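Local coordinates for ABC transporter, periplasmic solute-binding protein (Rhizobium meliloti, PDB 4WED) that probably serves as the periplasmic binding component of an ABC importer, perhaps for peptides, nickel or haem, its actual ligand not being established, at residues Leu417-Thr422 with Ala489-Val494; Lys294-Gly299 with Val392-Val397; Lys92-Thr97 with Leu157-Glu162; Val69-Gly74 with Tyr423-Asp428; Lys223-Ala228 with Val232-Ala237. One frame throughout, in Å; residues are numbered along the deposited sequence.

Interaction 1 of 5, residues Leu417-Thr422 with Ala489-Val494; sequences LGFFLT and APLVYV
Two apolar contacts join Leu-417–Thr-422 to Ala-489–Val-494: Phe-419 meets Leu-491, and Leu-421 meets Val-494. In the first, CE1 of the Phe-419 ring lies 4.0 Å from CD1 of Leu-491. The leucine methyl reaches the ring obliquely, and the two side chains cross at about a right angle. With CG opposite the carbonyl carbon (chi1 -61°), Phe-419 swings its ring beside its own backbone N and so brings CE1 up to the other strand. The second contact sets CD2 of Leu-421 3.9 Å from CG2 of Val-494, again crosswise. Each contact rests on one pair of carbons, methyl to ring carbon in the first and methyl to methyl in the second, and together the segments bury just 106 Å² of surface.

Polar pairing runs to other parts of the chain. Gly-418, Phe-420 and Thr-422 form backbone hydrogen bonds with Ala-278, Val-276 and Thr-274, and Thr-422 OG1 accepts from Thr-274 N. On the other segment, Tyr-493 OH bonds Asn-319 O, while Pro-490 O is held by Arg-302 NE.

The spacing agrees with this pattern, since the nearest CA pair, Leu-421 and Val-494, stands 8.9 Å apart, too far for adjacent strands. Strand 274-279 runs antiparallel to both 417-421 and 488-500. The contact is therefore side-chain packing between next-but-one strands of the large antiparallel sheet of this binding-protein fold, where helix 378-392 also covers Phe-419.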
# COMPACT_ATOMS: atom_id res chain seq x y z
N LEU A 417 21.42 8.84 8.79
CA LEU A 417 20.20 8.96 7.97
C LEU A 417 20.02 7.75 7.07
O LEU A 417 21.01 7.17 6.58
CB LEU A 417 20.28 10.18 7.05
CG LEU A 417 20.61 11.48 7.74
CD1 LEU A 417 21.13 12.52 6.75
CD2 LEU A 417 19.39 12.00 8.52
N GLY A 418 18.76 7.40 6.81
CA GLY A 418 18.42 6.29 5.91
C GLY A 418 16.99 6.39 5.42
O GLY A 418 16.22 7.20 5.89
N PHE A 419 16.65 5.53 4.47
CA PHE A 419 15.36 5.56 3.81
C PHE A 419 14.46 4.40 4.13
O PHE A 419 14.86 3.24 4.08
CB PHE A 419 15.53 5.58 2.30
CG PHE A 419 16.28 6.77 1.79
CD1 PHE A 419 16.06 8.03 2.32
CD2 PHE A 419 17.15 6.63 0.74
CE1 PHE A 419 16.75 9.14 1.83
CE2 PHE A 419 17.85 7.73 0.25
CZ PHE A 419 17.64 8.98 0.79
N PHE A 420 13.22 4.73 4.40
CA PHE A 420 12.20 3.75 4.57
C PHE A 420 11.10 4.05 3.62
O PHE A 420 10.91 5.18 3.17
CB PHE A 420 11.65 3.85 5.98
CG PHE A 420 12.60 3.40 7.02
CD1 PHE A 420 13.66 4.21 7.40
CD2 PHE A 420 12.44 2.18 7.65
CE1 PHE A 420 14.55 3.79 8.37
CE2 PHE A 420 13.34 1.75 8.62
CZ PHE A 420 14.39 2.56 8.98
N LEU A 421 10.35 3.00 3.33
CA LEU A 421 9.15 3.04 2.54
C LEU A 421 8.07 2.52 3.42
O LEU A 421 8.29 1.55 4.05
CB LEU A 421 9.28 2.11 1.33
CG LEU A 421 10.11 2.64 0.15
CD1 LEU A 421 10.39 1.48 -0.77
CD2 LEU A 421 9.42 3.72 -0.62
N THR A 422 6.93 3.19 3.47
CA THR A 422 5.79 2.65 4.16
C THR A 422 5.22 1.43 3.45
O THR A 422 5.51 1.13 2.31
CB THR A 422 4.66 3.71 4.43
OG1 THR A 422 4.15 4.29 3.22
CG2 THR A 422 5.17 4.81 5.34
N ALA A 489 11.29 12.54 8.38
CA ALA A 489 11.20 13.45 7.19
C ALA A 489 10.58 12.75 5.98
O ALA A 489 11.28 12.12 5.24
CB ALA A 489 12.58 14.05 6.84
N PRO A 490 9.24 12.81 5.81
CA PRO A 490 8.62 12.26 4.61
C PRO A 490 9.09 13.02 3.39
O PRO A 490 9.23 14.21 3.45
CB PRO A 490 7.12 12.48 4.84
CG PRO A 490 6.97 12.71 6.30
CD PRO A 490 8.24 13.38 6.74
N LEU A 491 9.41 12.33 2.31
CA LEU A 491 10.01 13.00 1.16
C LEU A 491 9.00 13.14 0.03
O LEU A 491 8.48 14.21 -0.19
CB LEU A 491 11.24 12.21 0.75
CG LEU A 491 12.31 12.18 1.84
CD1 LEU A 491 13.49 11.37 1.33
CD2 LEU A 491 12.76 13.60 2.14
N VAL A 492 8.62 12.03 -0.59
CA VAL A 492 7.62 12.00 -1.64
C VAL A 492 6.67 10.79 -1.44
O VAL A 492 7.02 9.81 -0.78
CB VAL A 492 8.26 11.87 -3.01
CG1 VAL A 492 9.03 13.15 -3.41
CG2 VAL A 492 9.18 10.66 -3.03
N TYR A 493 5.47 10.91 -2.01
CA TYR A 493 4.61 9.79 -2.24
C TYR A 493 5.06 9.11 -3.53
O TYR A 493 5.37 9.76 -4.56
CB TYR A 493 3.15 10.24 -2.28
CG TYR A 493 2.78 11.05 -1.03
CD1 TYR A 493 2.99 10.52 0.22
CD2 TYR A 493 2.27 12.34 -1.12
CE1 TYR A 493 2.70 11.23 1.36
CE2 TYR A 493 1.97 13.09 0.03
CZ TYR A 493 2.19 12.51 1.27
OH TYR A 493 1.93 13.17 2.43
N VAL A 494 5.11 7.80 -3.47
CA VAL A 494 5.59 7.00 -4.60
C VAL A 494 4.44 6.77 -5.59
O VAL A 494 3.51 6.03 -5.30
CB VAL A 494 6.12 5.66 -4.08
CG1 VAL A 494 6.56 4.73 -5.21
CG2 VAL A 494 7.29 5.89 -3.13

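Interaction 2 of 5, residues Lys294-Gly299 with Val392-Val397; sequences KAVSIG and VGIDLV
The Schellman motif at Gly-393, where helix 378-392 gives way to strand 395-400, presents Val-392 and Ile-394 to Gly-299 and Val-296 of helix 290-299. The positive phi of Gly-393 (100°) and two backbone bonds into the last helical turn define this ending. It belongs to a beta-alpha-beta crossover, because helix 378-392 connects the neighbouring parallel strands 362-370 and 395-400. The contact thus packs the close of the crossover helix against a second helix.

All four touching residues are buried, and their meeting is wholly apolar. Val-392 points at Gly-299, whose backbone offers no side chain to intervene; the valine methyl CG1 comes to 4.3 Å from the glycine CA. The short separation of their CA atoms, 6.7 Å, reflects the same bare surface. Ile-394 and Val-296 are further apart at the backbone, 8.3 Å between CA atoms, and their side chains fill the difference.

Neighbouring elements complete the packing. Val-392 also rests on Ala-342 of helix 339-348. Val-296 joins its helix to Met-277 and Phe-279 of strand 274-279, while Ile-394 packs on Leu-364 of strand 362-370. Arg-357 NE takes up Val-392 O. Ile-394 directs CG1 opposite its carbonyl carbon (chi1 -77°), which carries CD1 crosswise to Val-296 CG2 at 3.9 Å.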
# COMPACT_ATOMS: atom_id res chain seq x y z
N LYS A 294 14.85 19.54 11.72
CA LYS A 294 13.98 20.37 10.94
C LYS A 294 14.75 20.98 9.79
O LYS A 294 14.27 21.03 8.66
CB LYS A 294 13.45 21.48 11.85
CG LYS A 294 12.36 22.37 11.27
CD LYS A 294 11.77 23.23 12.37
CE LYS A 294 10.83 24.26 11.81
NZ LYS A 294 10.49 25.30 12.84
N ALA A 295 15.95 21.46 10.09
CA ALA A 295 16.74 22.11 9.08
C ALA A 295 17.04 21.11 7.98
O ALA A 295 16.91 21.43 6.80
CB ALA A 295 18.04 22.67 9.66
N VAL A 296 17.44 19.91 8.36
CA VAL A 296 17.69 18.89 7.38
C VAL A 296 16.46 18.75 6.52
O VAL A 296 16.53 18.85 5.30
CB VAL A 296 18.04 17.55 8.03
CG1 VAL A 296 17.99 16.44 7.02
CG2 VAL A 296 19.43 17.64 8.64
N SER A 297 15.32 18.65 7.16
CA SER A 297 14.11 18.40 6.44
C SER A 297 13.65 19.55 5.50
O SER A 297 13.20 19.32 4.37
CB SER A 297 13.01 18.07 7.44
OG SER A 297 11.79 18.13 6.78
N ILE A 298 13.73 20.79 5.95
CA ILE A 298 13.35 21.89 5.05
C ILE A 298 14.47 22.33 4.14
O ILE A 298 14.24 23.09 3.20
CB ILE A 298 12.82 23.14 5.76
CG1 ILE A 298 13.92 23.81 6.56
CG2 ILE A 298 11.59 22.81 6.59
CD1 ILE A 298 13.46 25.15 7.07
N GLY A 299 15.68 21.87 4.43
CA GLY A 299 16.84 22.07 3.55
C GLY A 299 16.81 21.22 2.30
O GLY A 299 17.58 21.43 1.36
N VAL A 392 23.18 24.38 2.71
CA VAL A 392 22.86 24.87 4.07
C VAL A 392 23.98 24.66 5.08
O VAL A 392 23.84 25.05 6.24
CB VAL A 392 21.59 24.24 4.64
CG1 VAL A 392 20.43 24.50 3.71
CG2 VAL A 392 21.72 22.73 4.89
N GLY A 393 25.07 24.03 4.64
CA GLY A 393 26.27 23.84 5.45
C GLY A 393 26.43 22.46 6.08
O GLY A 393 27.23 22.29 7.00
N ILE A 394 25.66 21.47 5.63
CA ILE A 394 25.79 20.12 6.14
C ILE A 394 26.58 19.29 5.15
O ILE A 394 26.34 19.37 3.95
CB ILE A 394 24.39 19.49 6.33
CG1 ILE A 394 23.77 20.06 7.61
CG2 ILE A 394 24.50 17.96 6.35
CD1 ILE A 394 22.27 20.15 7.61
N ASP A 395 27.52 18.51 5.67
CA ASP A 395 28.42 17.64 4.87
C ASP A 395 27.85 16.21 4.85
O ASP A 395 28.02 15.43 5.78
CB ASP A 395 29.85 17.67 5.46
CG ASP A 395 30.82 16.69 4.74
OD1 ASP A 395 30.78 16.55 3.50
OD2 ASP A 395 31.65 16.06 5.44
N LEU A 396 27.15 15.89 3.77
CA LEU A 396 26.50 14.60 3.68
C LEU A 396 27.44 13.56 3.03
O LEU A 396 27.83 13.67 1.85
CB LEU A 396 25.18 14.72 2.90
CG LEU A 396 24.23 13.51 3.02
CD1 LEU A 396 23.21 13.66 4.15
CD2 LEU A 396 23.46 13.27 1.75
N VAL A 397 27.85 12.58 3.81
CA VAL A 397 28.59 11.47 3.24
C VAL A 397 27.61 10.31 2.89
O VAL A 397 26.75 9.92 3.71
CB VAL A 397 29.79 11.00 4.13
CG1 VAL A 397 30.62 12.19 4.62
CG2 VAL A 397 29.34 10.17 5.32

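Interaction 3 of 5, residues Lys92-Thr97 with Leu157-Glu162; sequences KTLHLT and LALMQE
Leu-94 is the residue through which strand 93-98 meets the short helix 159-162, and it uses both of its methyls. CD1 lies 3.8 Å from SE of Met-160, modelled as selenomethionine, while CD2 stands 4.1 Å from CD2 of Leu-159. The same Leu-159 methyl is 4.2 Å from Leu-94 CB, so it lodges against the base of the leucine as well as its end. Leu-94 points at the helix, with CG anti to the backbone N (chi1 169°), and this parts its two methyls between successive helical residues. Met-160 starts out beside its own backbone and reaches the contact because its chain bends at both chi2 (-32°) and chi3 (-71°), turning the selenium toward the strand. All three residues are buried, and Leu-94 gives up the most surface to the other segment, 54 Å².

The rest of the strand is more polar and partly open to solvent at Lys-92 and His-95, though Thr-93 is buried. Lys-92 and Thr-93 direct their CB atoms away from the helix; both lie opposite Glu-88 in a classic beta bulge. His-95 bonds Thr-149 OG1 through ND1 and Glu-88 OE1 through NE2. The loose end is at partly exposed Leu-157 and Ala-158, the latter at the N-cap, which precede the helix without reaching the strand.

Strand 93-98 runs between 82-88 and 147-152 in a four-stranded antiparallel sheet, and helix 159-162 packs on one face: Leu-159 also touches Phe-152 of strand 147-152, and Met-160 touches Trp-85 and Ile-87 of strand 82-88 as well as Val-69 of strand 69-71.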
# COMPACT_ATOMS: atom_id res chain seq x y z
N LYS A 92 -14.45 -7.04 20.02
CA LYS A 92 -14.28 -8.49 20.14
C LYS A 92 -15.45 -9.29 19.50
O LYS A 92 -15.39 -10.52 19.42
CB LYS A 92 -14.13 -8.88 21.61
CG LYS A 92 -13.03 -8.15 22.38
CD LYS A 92 -13.19 -8.40 23.90
N THR A 93 -16.47 -8.59 19.03
CA THR A 93 -17.64 -9.19 18.40
C THR A 93 -17.93 -8.51 17.10
O THR A 93 -17.95 -7.30 17.05
CB THR A 93 -18.87 -8.95 19.27
OG1 THR A 93 -18.53 -9.19 20.64
CG2 THR A 93 -20.00 -9.84 18.84
N LEU A 94 -18.16 -9.28 16.04
CA LEU A 94 -18.53 -8.70 14.73
C LEU A 94 -19.82 -9.33 14.21
O LEU A 94 -19.89 -10.54 14.05
CB LEU A 94 -17.41 -8.92 13.72
CG LEU A 94 -17.73 -8.63 12.25
CD1 LEU A 94 -17.96 -7.17 11.95
CD2 LEU A 94 -16.59 -9.16 11.41
N HIS A 95 -20.84 -8.49 13.95
CA HIS A 95 -22.11 -8.96 13.43
C HIS A 95 -22.12 -8.60 12.00
O HIS A 95 -21.75 -7.48 11.64
CB HIS A 95 -23.30 -8.28 14.11
CG HIS A 95 -23.35 -8.50 15.59
ND1 HIS A 95 -23.49 -9.76 16.16
CD2 HIS A 95 -23.26 -7.63 16.63
CE1 HIS A 95 -23.48 -9.65 17.47
NE2 HIS A 95 -23.35 -8.37 17.78
N LEU A 96 -22.54 -9.56 11.19
CA LEU A 96 -22.53 -9.41 9.72
C LEU A 96 -23.89 -9.78 9.13
O LEU A 96 -24.43 -10.88 9.37
CB LEU A 96 -21.46 -10.30 9.09
CG LEU A 96 -20.01 -10.00 9.45
CD1 LEU A 96 -19.14 -11.20 9.10
CD2 LEU A 96 -19.52 -8.76 8.71
N THR A 97 -24.41 -8.87 8.33
CA THR A 97 -25.56 -9.15 7.52
C THR A 97 -25.11 -9.46 6.08
O THR A 97 -24.54 -8.63 5.43
CB THR A 97 -26.52 -7.97 7.58
OG1 THR A 97 -27.00 -7.87 8.92
CG2 THR A 97 -27.70 -8.18 6.65
N LEU A 157 -7.39 -4.82 15.76
CA LEU A 157 -6.95 -3.61 15.07
C LEU A 157 -7.34 -3.70 13.59
O LEU A 157 -7.14 -4.74 12.97
CB LEU A 157 -5.43 -3.54 15.20
CG LEU A 157 -4.69 -2.35 14.68
CD1 LEU A 157 -5.22 -1.05 15.31
CD2 LEU A 157 -3.22 -2.56 15.03
N ALA A 158 -7.94 -2.64 13.05
CA ALA A 158 -8.24 -2.54 11.62
C ALA A 158 -8.97 -3.78 11.08
O ALA A 158 -8.62 -4.33 10.03
CB ALA A 158 -6.94 -2.33 10.83
N LEU A 159 -9.97 -4.22 11.82
CA LEU A 159 -10.68 -5.45 11.50
C LEU A 159 -11.25 -5.43 10.08
O LEU A 159 -10.91 -6.26 9.26
CB LEU A 159 -11.78 -5.69 12.54
CG LEU A 159 -12.77 -6.84 12.27
CD1 LEU A 159 -12.10 -8.20 12.09
CD2 LEU A 159 -13.77 -6.91 13.40
N MSE A 160 -12.14 -4.49 9.82
CA MSE A 160 -12.80 -4.38 8.54
C MSE A 160 -11.86 -4.21 7.39
O MSE A 160 -12.08 -4.74 6.29
CB MSE A 160 -13.68 -3.13 8.60
CG MSE A 160 -14.84 -3.18 9.59
SE MSE A 160 -15.62 -4.97 9.87
CE MSE A 160 -16.55 -5.29 8.15
N GLN A 161 -10.79 -3.47 7.61
CA GLN A 161 -9.77 -3.30 6.57
C GLN A 161 -9.16 -4.69 6.15
O GLN A 161 -8.90 -4.95 4.97
CB GLN A 161 -8.68 -2.34 7.10
CG GLN A 161 -8.08 -1.41 6.06
CD GLN A 161 -7.39 -0.21 6.67
OE1 GLN A 161 -8.04 0.65 7.28
NE2 GLN A 161 -6.08 -0.13 6.51
N GLU A 162 -8.88 -5.52 7.14
CA GLU A 162 -8.23 -6.78 6.92
C GLU A 162 -9.16 -7.66 6.12
O GLU A 162 -8.71 -8.51 5.34
CB GLU A 162 -7.89 -7.47 8.25
CG GLU A 162 -6.62 -6.98 8.94
CD GLU A 162 -6.17 -7.88 10.12
OE1 GLU A 162 -6.86 -8.88 10.47
OE2 GLU A 162 -5.09 -7.60 10.72

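Interaction 4 of 5, residues Val69-Gly74 with Tyr423-Asp428; sequences VKYGKG and YGAPYD
Asp-428 O is gripped twice: a water donates to it, with 2.8 Å between the water oxygen and Asp-428 O, and Gln-161 NE2 gives it a hydrogen bond. The same water bonds Tyr-71 OH and so bridges the segments. The loop makes a type VI turn from Gly-424 to Tyr-427, just before Asp-428, recognised by the cis peptide before Pro-426 and the Tyr-427 N to Gly-424 O bond of 3.1 Å. Asp-428 braces this turn further, its OD2 accepting Gly-424 N at 2.8 Å from above the carboxylate plane, 53° out of it.

Tyr-71 reaches the turn with CG opposite its backbone N (chi1 -174°). CB of Pro-426 sits 3.7 Å from ring atom CD2, and Ala-425 CB is 3.4 Å from the hydroxyl OH, both approaching obliquely. Cutting Tyr-71 back to an alanine is likely to strip Ala-425 and Pro-426 of their aromatic cover and leave the bridging water without its phenolic mate.

The contact lies near the middle of the molecule, consistent with the ligand cleft between lobes in this fold; a glycerol, probably from the crystallisation liquor, lies about 4 Å from the Pro-426 side chain. Within the turn itself, Pro-426 CD stands 3.8 Å above the plane of the Tyr-427 ring, over its centre.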
# COMPACT_ATOMS: atom_id res chain seq x y z
N VAL A 69 -16.34 -7.01 2.65
CA VAL A 69 -16.31 -5.56 2.49
C VAL A 69 -15.15 -5.24 1.58
O VAL A 69 -14.16 -5.97 1.55
CB VAL A 69 -16.11 -4.81 3.82
CG1 VAL A 69 -17.31 -5.00 4.71
CG2 VAL A 69 -14.87 -5.25 4.57
N LYS A 70 -15.31 -4.15 0.84
CA LYS A 70 -14.33 -3.68 -0.09
C LYS A 70 -13.60 -2.46 0.50
O LYS A 70 -14.19 -1.62 1.24
CB LYS A 70 -14.97 -3.31 -1.43
CG LYS A 70 -14.87 -4.41 -2.49
N TYR A 71 -12.32 -2.41 0.17
CA TYR A 71 -11.46 -1.28 0.44
C TYR A 71 -11.65 -0.25 -0.64
O TYR A 71 -11.17 -0.43 -1.73
CB TYR A 71 -10.02 -1.68 0.53
CG TYR A 71 -9.03 -0.59 0.96
CD1 TYR A 71 -8.57 0.39 0.08
CD2 TYR A 71 -8.49 -0.61 2.22
CE1 TYR A 71 -7.62 1.35 0.50
CE2 TYR A 71 -7.55 0.33 2.64
CZ TYR A 71 -7.13 1.30 1.78
OH TYR A 71 -6.20 2.17 2.27
N GLY A 72 -12.37 0.84 -0.31
CA GLY A 72 -12.75 1.82 -1.31
C GLY A 72 -11.72 2.91 -1.33
O GLY A 72 -10.80 2.94 -0.52
N LYS A 73 -11.89 3.80 -2.29
CA LYS A 73 -11.18 5.06 -2.30
C LYS A 73 -11.10 5.72 -0.92
O LYS A 73 -12.09 5.84 -0.23
CB LYS A 73 -11.84 6.03 -3.30
N GLY A 74 -9.90 6.14 -0.54
CA GLY A 74 -9.66 6.79 0.71
C GLY A 74 -9.62 5.77 1.86
O GLY A 74 -9.59 6.12 3.02
N TYR A 423 4.39 0.70 4.17
CA TYR A 423 3.84 -0.53 3.68
C TYR A 423 2.80 -0.28 2.58
O TYR A 423 2.67 -1.11 1.65
CB TYR A 423 3.22 -1.32 4.84
CG TYR A 423 4.21 -1.94 5.81
CD1 TYR A 423 5.56 -1.83 5.63
CD2 TYR A 423 3.77 -2.70 6.90
CE1 TYR A 423 6.46 -2.41 6.50
CE2 TYR A 423 4.67 -3.32 7.76
CZ TYR A 423 6.02 -3.15 7.55
OH TYR A 423 6.98 -3.71 8.35
N GLY A 424 2.05 0.82 2.69
CA GLY A 424 1.00 1.12 1.70
C GLY A 424 -0.37 0.46 1.96
O GLY A 424 -0.52 -0.35 2.87
N ALA A 425 -1.38 0.84 1.18
CA ALA A 425 -2.72 0.29 1.34
C ALA A 425 -2.63 -1.17 1.03
O ALA A 425 -1.88 -1.51 0.14
CB ALA A 425 -3.67 0.95 0.37
N PRO A 426 -3.37 -2.05 1.71
CA PRO A 426 -4.41 -1.72 2.67
C PRO A 426 -3.98 -1.93 4.13
O PRO A 426 -4.84 -2.04 5.01
CB PRO A 426 -5.47 -2.76 2.35
CG PRO A 426 -4.67 -3.99 1.98
CD PRO A 426 -3.39 -3.48 1.37
N TYR A 427 -2.67 -1.93 4.38
CA TYR A 427 -2.09 -2.19 5.67
C TYR A 427 -1.94 -0.91 6.55
O TYR A 427 -1.57 -1.00 7.72
CB TYR A 427 -0.72 -2.79 5.49
CG TYR A 427 -0.62 -3.92 4.47
CD1 TYR A 427 -1.27 -5.15 4.69
CD2 TYR A 427 0.12 -3.77 3.30
CE1 TYR A 427 -1.23 -6.15 3.77
CE2 TYR A 427 0.19 -4.81 2.38
CZ TYR A 427 -0.50 -5.98 2.62
OH TYR A 427 -0.40 -7.03 1.75
N ASP A 428 -2.19 0.26 6.00
CA ASP A 428 -1.75 1.48 6.69
C ASP A 428 -2.98 2.22 7.14
O ASP A 428 -4.00 2.13 6.48
CB ASP A 428 -0.89 2.39 5.76
CG ASP A 428 0.57 2.05 5.78
OD1 ASP A 428 0.98 1.33 6.70
OD2 ASP A 428 1.31 2.42 4.84
O HOH W 1 -4.50 1.24 3.88

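Interaction 5 of 5, residues Lys223-Ala228 with Val232-Ala237; sequences KVIPDA and VAALRA
Ile-225 and Ala-234 pack together across a strand-loop-helix unit, in which strand 219-224 passes through a short turn into helix 228-237. The isoleucine does the reaching. Its CG1 is set opposite the carbonyl carbon (chi1 -50°), and the chain then runs on fully extended, so that CD1 is thrust forward to 4.0 Å from Ala-234 CB. The alanine methyl points back at the loop, and the two side chains span a gap of 8.9 Å between CA atoms. This is the one apolar side-chain pair across the two segments.

Near the helix start, side chain and backbone meet instead. Asp-227 occupies the N-cap position, and Ala-228 O turns along the helix toward Val-232 N, giving a first-turn bond that is long and weak but nearly straight, with an N-H...O angle of 167°. Ala-228 contributes its carbonyl, since its CB points away from Val-232.

Outside the pair, Arg-231 NH1 bonds Ile-225 O, so the loop is tied to the helix by a polar link beside the apolar one. Ala-234 also touches Ile-240, and Val-232 leans on Glu-255, Gln-258 and Leu-259 of helix 253-261. Val-232 holds CG1 anti to its backbone N (chi1 170°) and CG2 beside that N, which puts CG2 3.4 Å from Ala-228 O.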
# COMPACT_ATOMS: atom_id res chain seq x y z
N LYS A 223 -2.47 -11.02 -20.70
CA LYS A 223 -1.39 -11.53 -21.52
C LYS A 223 -0.08 -11.43 -20.76
O LYS A 223 0.28 -10.35 -20.26
CB LYS A 223 -1.34 -10.81 -22.88
CG LYS A 223 -2.62 -10.95 -23.71
CD LYS A 223 -2.36 -11.56 -25.09
N VAL A 224 0.64 -12.56 -20.70
CA VAL A 224 1.90 -12.63 -19.97
C VAL A 224 2.99 -12.03 -20.86
O VAL A 224 3.32 -12.59 -21.89
CB VAL A 224 2.24 -14.08 -19.56
CG1 VAL A 224 3.54 -14.16 -18.77
CG2 VAL A 224 1.11 -14.69 -18.74
N ILE A 225 3.49 -10.85 -20.47
CA ILE A 225 4.62 -10.20 -21.13
C ILE A 225 5.66 -9.75 -20.09
O ILE A 225 5.57 -8.66 -19.56
CB ILE A 225 4.16 -9.00 -21.96
CG1 ILE A 225 3.00 -9.40 -22.88
CG2 ILE A 225 5.30 -8.45 -22.82
CD1 ILE A 225 2.53 -8.27 -23.76
N PRO A 226 6.64 -10.62 -19.77
CA PRO A 226 7.63 -10.40 -18.70
C PRO A 226 8.58 -9.19 -18.82
O PRO A 226 9.05 -8.70 -17.79
CB PRO A 226 8.48 -11.69 -18.70
CG PRO A 226 7.94 -12.59 -19.75
CD PRO A 226 6.71 -11.98 -20.34
N ASP A 227 8.88 -8.73 -20.02
CA ASP A 227 9.89 -7.70 -20.17
C ASP A 227 9.19 -6.37 -20.38
O ASP A 227 8.30 -6.24 -21.23
CB ASP A 227 10.86 -8.00 -21.32
CG ASP A 227 12.01 -6.99 -21.39
OD1 ASP A 227 12.61 -6.66 -20.35
OD2 ASP A 227 12.32 -6.50 -22.49
N ALA A 228 9.63 -5.39 -19.58
CA ALA A 228 9.04 -4.05 -19.56
C ALA A 228 9.19 -3.31 -20.90
O ALA A 228 8.35 -2.47 -21.24
CB ALA A 228 9.67 -3.25 -18.43
N VAL A 232 5.64 -1.97 -23.23
CA VAL A 232 5.55 -0.66 -23.88
C VAL A 232 5.22 -0.78 -25.38
O VAL A 232 4.29 -0.13 -25.88
CB VAL A 232 6.88 0.13 -23.71
CG1 VAL A 232 6.92 1.38 -24.57
CG2 VAL A 232 7.07 0.48 -22.23
N ALA A 233 5.98 -1.62 -26.07
CA ALA A 233 5.77 -1.87 -27.50
C ALA A 233 4.36 -2.36 -27.76
O ALA A 233 3.69 -1.86 -28.67
CB ALA A 233 6.76 -2.90 -28.00
N ALA A 234 3.91 -3.31 -26.93
CA ALA A 234 2.63 -3.98 -27.16
C ALA A 234 1.43 -3.05 -27.09
O ALA A 234 0.42 -3.25 -27.78
CB ALA A 234 2.47 -5.13 -26.20
N LEU A 235 1.56 -2.01 -26.28
CA LEU A 235 0.49 -1.00 -26.15
C LEU A 235 0.46 -0.09 -27.39
O LEU A 235 -0.62 0.22 -27.93
CB LEU A 235 0.70 -0.19 -24.86
CG LEU A 235 -0.29 0.95 -24.57
CD1 LEU A 235 -1.72 0.43 -24.44
CD2 LEU A 235 0.12 1.68 -23.31
N ARG A 236 1.64 0.32 -27.83
CA ARG A 236 1.79 1.15 -29.02
C ARG A 236 1.21 0.54 -30.29
O ARG A 236 0.72 1.25 -31.16
CB ARG A 236 3.27 1.43 -29.27
CG ARG A 236 3.97 2.35 -28.28
CD ARG A 236 5.34 2.70 -28.89
NE ARG A 236 6.19 3.56 -28.06
CZ ARG A 236 6.66 4.76 -28.44
NH1 ARG A 236 6.36 5.27 -29.63
NH2 ARG A 236 7.43 5.45 -27.61
N ALA A 237 1.29 -0.78 -30.39
CA ALA A 237 0.83 -1.53 -31.56
C ALA A 237 -0.68 -1.79 -31.58
O ALA A 237 -1.25 -2.04 -32.64
CB ALA A 237 1.56 -2.86 -31.65

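How the interactions relate
Interactions 2, 3 and 4 are buried, whereas 1 and 5 mix buried and partly exposed residues. Depth does not follow centrality: the centre of interaction 4 lies about 7 Å from the chain's centre, that of buried interaction 2 about 29 Å. Interactions 1 and 2 adjoin through Leu-417 CD1 and Leu-396 CD1, 3.5 Å apart. Gln-161 of interaction 3 reaches interaction 4, its NE2 bonding Pro-426 O, and Thr-422 packs on Asp-428 between 1 and 4, giving a continuous series from 2 to 3. Interaction 5 touches none of the others. Chemistry varies accordingly: 1, 2 and 3 are apolar, the central 4 adds a water bridge, and 5 a weak helical bond.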